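Local coordinates for MHC class I protein (Ginglymostoma cirratum, PDB 6LUP) that probably presents short peptides at the cell surface to T cells, holding them in a groove between two helices above a beta sheet, at residues 31-36 with 56-61; 118-123 with 138-143. All coordinates share one frame; numbering follows the deposited sequence.

Contact 1: residues 31-36 with 56-61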
# COMPACT_ATOMS: atom_id res chain seq x y z
N GLN A 31 4.89 -2.28 -6.61
CA GLN A 31 5.72 -1.09 -6.56
C GLN A 31 6.94 -1.28 -7.46
O GLN A 31 7.60 -2.32 -7.40
CB GLN A 31 6.17 -0.78 -5.14
CG GLN A 31 6.61 0.66 -4.97
CD GLN A 31 7.52 0.88 -3.77
OE1 GLN A 31 7.31 0.31 -2.71
NE2 GLN A 31 8.52 1.74 -3.93
N PHE A 32 7.24 -0.28 -8.28
CA PHE A 32 8.36 -0.41 -9.22
C PHE A 32 9.39 0.70 -9.13
O PHE A 32 10.54 0.51 -9.52
CB PHE A 32 7.85 -0.62 -10.66
CG PHE A 32 7.34 0.63 -11.33
CD1 PHE A 32 6.13 1.20 -10.95
CD2 PHE A 32 8.05 1.21 -12.38
CE1 PHE A 32 5.66 2.35 -11.57
CE2 PHE A 32 7.58 2.35 -13.01
CZ PHE A 32 6.38 2.93 -12.61
N VAL A 33 8.99 1.86 -8.61
CA VAL A 33 9.91 2.98 -8.41
C VAL A 33 9.73 3.63 -7.04
O VAL A 33 8.70 3.47 -6.38
CB VAL A 33 9.84 4.06 -9.54
CG1 VAL A 33 10.42 3.52 -10.84
CG2 VAL A 33 8.42 4.58 -9.74
N GLN A 34 10.75 4.36 -6.61
CA GLN A 34 10.75 5.07 -5.34
C GLN A 34 11.62 6.31 -5.47
O GLN A 34 12.62 6.30 -6.20
CB GLN A 34 11.27 4.17 -4.22
CG GLN A 34 11.18 4.74 -2.81
CD GLN A 34 12.38 5.60 -2.40
OE1 GLN A 34 13.42 5.61 -3.06
NE2 GLN A 34 12.23 6.33 -1.29
N TYR A 35 11.22 7.36 -4.77
CA TYR A 35 12.03 8.56 -4.61
C TYR A 35 11.85 9.09 -3.19
O TYR A 35 10.74 9.03 -2.63
CB TYR A 35 11.59 9.60 -5.64
CG TYR A 35 12.31 10.93 -5.55
CD1 TYR A 35 11.94 11.88 -4.61
CD2 TYR A 35 13.33 11.24 -6.44
CE1 TYR A 35 12.59 13.10 -4.53
CE2 TYR A 35 13.99 12.46 -6.37
CZ TYR A 35 13.61 13.38 -5.42
OH TYR A 35 14.25 14.60 -5.34
N ASP A 36 12.92 9.61 -2.60
CA ASP A 36 12.82 10.36 -1.34
C ASP A 36 13.77 11.55 -1.27
O ASP A 36 14.74 11.63 -2.02
CB ASP A 36 12.96 9.45 -0.11
CG ASP A 36 14.34 8.85 0.02
OD1 ASP A 36 15.30 9.60 0.31
OD2 ASP A 36 14.47 7.63 -0.15
N GLU A 56 18.44 7.87 -19.66
CA GLU A 56 17.54 9.01 -19.89
C GLU A 56 16.26 8.93 -19.08
O GLU A 56 15.77 9.94 -18.57
CB GLU A 56 17.23 9.16 -21.38
CG GLU A 56 18.33 9.88 -22.14
CD GLU A 56 18.01 10.11 -23.61
OE1 GLU A 56 16.81 10.12 -23.96
OE2 GLU A 56 18.98 10.29 -24.40
N TYR A 57 15.72 7.72 -18.94
CA TYR A 57 14.54 7.49 -18.14
C TYR A 57 14.74 7.89 -16.68
O TYR A 57 13.92 8.60 -16.10
CB TYR A 57 14.11 6.02 -18.24
CG TYR A 57 12.91 5.70 -17.38
CD1 TYR A 57 13.06 5.37 -16.03
CD2 TYR A 57 11.63 5.72 -17.92
CE1 TYR A 57 11.96 5.08 -15.24
CE2 TYR A 57 10.52 5.43 -17.14
CZ TYR A 57 10.69 5.11 -15.80
OH TYR A 57 9.60 4.81 -15.02
N TRP A 58 15.84 7.42 -16.08
CA TRP A 58 16.11 7.69 -14.67
C TRP A 58 16.49 9.13 -14.43
O TRP A 58 16.13 9.71 -13.41
CB TRP A 58 17.15 6.72 -14.14
CG TRP A 58 16.67 5.32 -14.28
CD1 TRP A 58 17.06 4.40 -15.21
CD2 TRP A 58 15.65 4.69 -13.50
NE1 TRP A 58 16.36 3.24 -15.05
CE2 TRP A 58 15.48 3.39 -14.01
CE3 TRP A 58 14.87 5.10 -12.41
CZ2 TRP A 58 14.57 2.48 -13.46
CZ3 TRP A 58 13.95 4.21 -11.87
CH2 TRP A 58 13.81 2.91 -12.40
N GLU A 59 17.21 9.72 -15.39
CA GLU A 59 17.57 11.12 -15.33
C GLU A 59 16.32 12.00 -15.32
O GLU A 59 16.19 12.88 -14.48
CB GLU A 59 18.50 11.48 -16.49
CG GLU A 59 19.92 10.97 -16.29
CD GLU A 59 20.64 10.66 -17.59
OE1 GLU A 59 21.66 9.93 -17.52
OE2 GLU A 59 20.21 11.13 -18.67
N ARG A 60 15.39 11.73 -16.24
CA ARG A 60 14.16 12.53 -16.33
C ARG A 60 13.24 12.32 -15.13
O ARG A 60 12.69 13.29 -14.59
CB ARG A 60 13.41 12.25 -17.62
CG ARG A 60 12.12 13.05 -17.76
CD ARG A 60 11.10 12.36 -18.63
NE ARG A 60 10.92 10.95 -18.27
CZ ARG A 60 11.34 9.91 -19.01
NH1 ARG A 60 11.97 10.12 -20.17
NH2 ARG A 60 11.12 8.68 -18.59
N GLU A 61 13.05 11.06 -14.72
CA GLU A 61 12.19 10.77 -13.58
C GLU A 61 12.71 11.42 -12.29
O GLU A 61 11.92 11.91 -11.48
CB GLU A 61 11.99 9.26 -13.38
CG GLU A 61 11.22 8.56 -14.49
CD GLU A 61 9.90 9.23 -14.83
OE1 GLU A 61 8.94 9.10 -14.04
OE2 GLU A 61 9.83 9.88 -15.90
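The ring of Phe32 meets Tyr57 at its edge: Tyr57 OH lies near the plane of the phenyl ring, 3.8 Å from Phe32 CE2, and Tyr57 comes in roughly perpendicular to Phe32. Over the centre of one face of the same phenyl ring sits Val33 CG2, the methyl of its own neighbour in strand 30-36. Tyr57 turns its rim to one face of the Trp58 indole, CD1 3.6 Å above the indole plane and over its centre, while Val33 reaches the six-membered part of the indole obliquely, its CG1 3.7 Å from Trp58 CZ3. One face of the Tyr57 ring carries the CG methylene of Glu61, one helical turn further on.

The classic beta bulge that Phe32 and Val33 form opposite Gly25 helps bring two successive side chains to the helix; Val33 points there directly, and Phe32 reaches it with the end of its ring. Branched Val33 uses both methyls, CG2 on the phenyl ring and CG1, beside its backbone N (chi1 -70°), on the indole. Tyr57 extends from the helix toward the strand with CG anti to its backbone N (chi1 178°), which carries the hydroxyl to the phenyl edge. The indole nitrogen of Trp58 donates to Glu53 O.

Glu61 OE2 takes two bonds from the side-on guanidinium of Arg60, the one from Arg60 NE being 2.8 Å long and fairly straight (163°). Glu61 OE1 bonds the backbone of the bound peptide. Val33 on Trp58 is thus purely apolar, whereas Tyr57 OH meets the Phe32 edge by packing alone and has its hydrogen bond with Tyr169 OH; the arginine probably favours a charged Glu61 and steadies the carboxylate that receives the peptide.

Contact 2: residues 118-123 with 138-143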
# COMPACT_ATOMS: atom_id res chain seq x y z
N THR A 118 -6.91 14.72 4.67
CA THR A 118 -8.30 15.03 4.30
C THR A 118 -8.36 15.65 2.90
O THR A 118 -7.45 16.37 2.50
CB THR A 118 -8.98 15.99 5.31
OG1 THR A 118 -8.24 17.21 5.39
CG2 THR A 118 -9.08 15.36 6.69
N ASP A 119 -9.44 15.35 2.18
CA ASP A 119 -9.65 15.88 0.83
C ASP A 119 -9.34 17.36 0.75
O ASP A 119 -9.86 18.16 1.52
CB ASP A 119 -11.10 15.64 0.38
CG ASP A 119 -11.35 14.21 -0.05
OD1 ASP A 119 -10.52 13.32 0.25
OD2 ASP A 119 -12.39 13.97 -0.69
N PHE A 120 -8.46 17.72 -0.18
CA PHE A 120 -8.12 19.12 -0.38
C PHE A 120 -8.66 19.60 -1.72
O PHE A 120 -9.49 20.51 -1.76
CB PHE A 120 -6.61 19.34 -0.26
CG PHE A 120 -6.17 20.71 -0.68
CD1 PHE A 120 -6.67 21.85 -0.05
CD2 PHE A 120 -5.23 20.86 -1.70
CE1 PHE A 120 -6.25 23.11 -0.44
CE2 PHE A 120 -4.81 22.13 -2.08
CZ PHE A 120 -5.32 23.25 -1.46
N ILE A 121 -8.20 18.98 -2.80
CA ILE A 121 -8.61 19.36 -4.15
C ILE A 121 -8.41 18.17 -5.09
O ILE A 121 -7.52 17.35 -4.89
CB ILE A 121 -7.86 20.63 -4.63
CG1 ILE A 121 -8.62 21.34 -5.75
CG2 ILE A 121 -6.41 20.32 -5.00
CD1 ILE A 121 -8.11 22.73 -6.06
N SER A 122 -9.26 18.08 -6.11
CA SER A 122 -9.13 17.02 -7.12
C SER A 122 -9.75 17.46 -8.45
O SER A 122 -10.55 18.39 -8.48
CB SER A 122 -9.76 15.71 -6.64
OG SER A 122 -11.12 15.87 -6.29
N LEU A 123 -9.37 16.79 -9.54
CA LEU A 123 -9.84 17.18 -10.86
C LEU A 123 -11.00 16.33 -11.37
O LEU A 123 -10.91 15.10 -11.41
CB LEU A 123 -8.70 17.16 -11.88
CG LEU A 123 -9.05 17.26 -13.37
CD1 LEU A 123 -9.50 18.67 -13.76
CD2 LEU A 123 -7.89 16.82 -14.25
N GLU A 138 -10.61 26.83 -2.09
CA GLU A 138 -11.32 27.69 -3.03
C GLU A 138 -10.42 28.65 -3.79
O GLU A 138 -10.59 28.86 -4.99
CB GLU A 138 -12.43 28.46 -2.31
CG GLU A 138 -13.61 27.60 -1.90
CD GLU A 138 -14.68 28.37 -1.15
OE1 GLU A 138 -14.71 29.61 -1.24
OE2 GLU A 138 -15.50 27.71 -0.46
N ILE A 139 -9.45 29.22 -3.08
CA ILE A 139 -8.51 30.17 -3.69
C ILE A 139 -7.56 29.48 -4.69
O ILE A 139 -7.14 30.09 -5.67
CB ILE A 139 -7.76 31.01 -2.62
CG1 ILE A 139 -6.90 32.10 -3.27
CG2 ILE A 139 -6.93 30.13 -1.69
CD1 ILE A 139 -7.70 33.25 -3.85
N THR A 140 -7.26 28.21 -4.44
CA THR A 140 -6.47 27.39 -5.37
C THR A 140 -7.31 26.96 -6.57
O THR A 140 -6.84 27.00 -7.72
CB THR A 140 -5.85 26.17 -4.66
OG1 THR A 140 -4.89 26.61 -3.69
CG2 THR A 140 -5.14 25.25 -5.65
N LYS A 141 -8.56 26.56 -6.30
CA LYS A 141 -9.50 26.15 -7.34
C LYS A 141 -9.71 27.25 -8.38
O LYS A 141 -9.74 26.98 -9.58
CB LYS A 141 -10.84 25.73 -6.73
CG LYS A 141 -11.94 25.48 -7.74
CD LYS A 141 -13.29 25.22 -7.08
CE LYS A 141 -14.43 25.46 -8.05
NZ LYS A 141 -14.32 24.68 -9.31
N ASN A 142 -9.86 28.48 -7.90
CA ASN A 142 -10.08 29.62 -8.78
C ASN A 142 -8.87 29.90 -9.67
O ASN A 142 -9.04 30.29 -10.83
CB ASN A 142 -10.47 30.86 -7.98
CG ASN A 142 -11.86 30.76 -7.37
OD1 ASN A 142 -12.25 31.60 -6.56
ND2 ASN A 142 -12.62 29.74 -7.77
N LYS A 143 -7.67 29.69 -9.14
CA LYS A 143 -6.44 29.84 -9.91
C LYS A 143 -6.30 28.71 -10.93
O LYS A 143 -5.97 28.95 -12.09
CB LYS A 143 -5.22 29.87 -8.99
CG LYS A 143 -5.11 31.13 -8.15
CD LYS A 143 -4.09 30.97 -7.03
CE LYS A 143 -2.68 31.19 -7.52
NZ LYS A 143 -1.72 31.24 -6.38
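One end of the peptide-binding groove is built here, where helix 135-146 passes beside strand 118-124 and Phe120 and Thr140 both reach the bound peptide. Thr140 OG1 stands at the edge of the Phe120 ring, near its plane and 4.1 Å from CZ, and the threonine side chain runs nearly at right angles to that of Phe120. The threonine hydroxyl is hydrogen-bonded to Arg82 NH1 and to the peptide backbone, so its closeness to the phenyl rim is one of packing.

Its other branch serves the strand. With OG1 beside the backbone N (chi1 -66°), Thr140 CG2 is left anti to that nitrogen and comes within 3.9 Å of Ile121 CD1. A threonine suits this place because it offers a methyl to the sheet and a hydroxyl to the peptide from a single beta carbon. Ile121 points toward the helix with its chain extended (chi2 167°), and this carries CD1 right up to the helix backbone: it lies 3.9 Å from Lys141 N and 4.1 Å from Lys141 CB. Only the root of the lysine takes part; the chain bends at its last torsion, and the ammonium group bonds Trp130 O and forms a salt bridge with Asp145.

Opposite His113 the strand makes a classic beta bulge at Phe120 and Ile121, and two apolar neighbours so reach the helix, Ile121 directly and Phe120 with the far end of its ring. Phe120 also packs on Leu79 and Arg82 of helix 55-82 and on an apolar side chain of the peptide, and Lys143 NZ makes a salt bridge with the peptide's backbone. Salt bridge, threonine hydroxyl and aromatic wall gathered at one place are consistent with the pocket that receives the peptide's C-terminal end in class I MHC molecules.

Overall arrangement
Contact 1 and contact 2 lie in the same peptide-binding platform, their centres 27 Å apart and their nearest atoms about 19 Å apart, so they do not meet. The segments of contact 1, 31-36 and 56-61, both come before those of contact 2, 118-123 and 138-143, in the chain. Both rest on the eight-stranded antiparallel sheet, on strands from its two halves, 30-36 and 118-124. Each strand bears a classic beta bulge and packs beneath a different helix, 55-82 or 135-146. The bound peptide is reached from both places, so the two contacts help set the walls of one groove, joined to its floor at separate points.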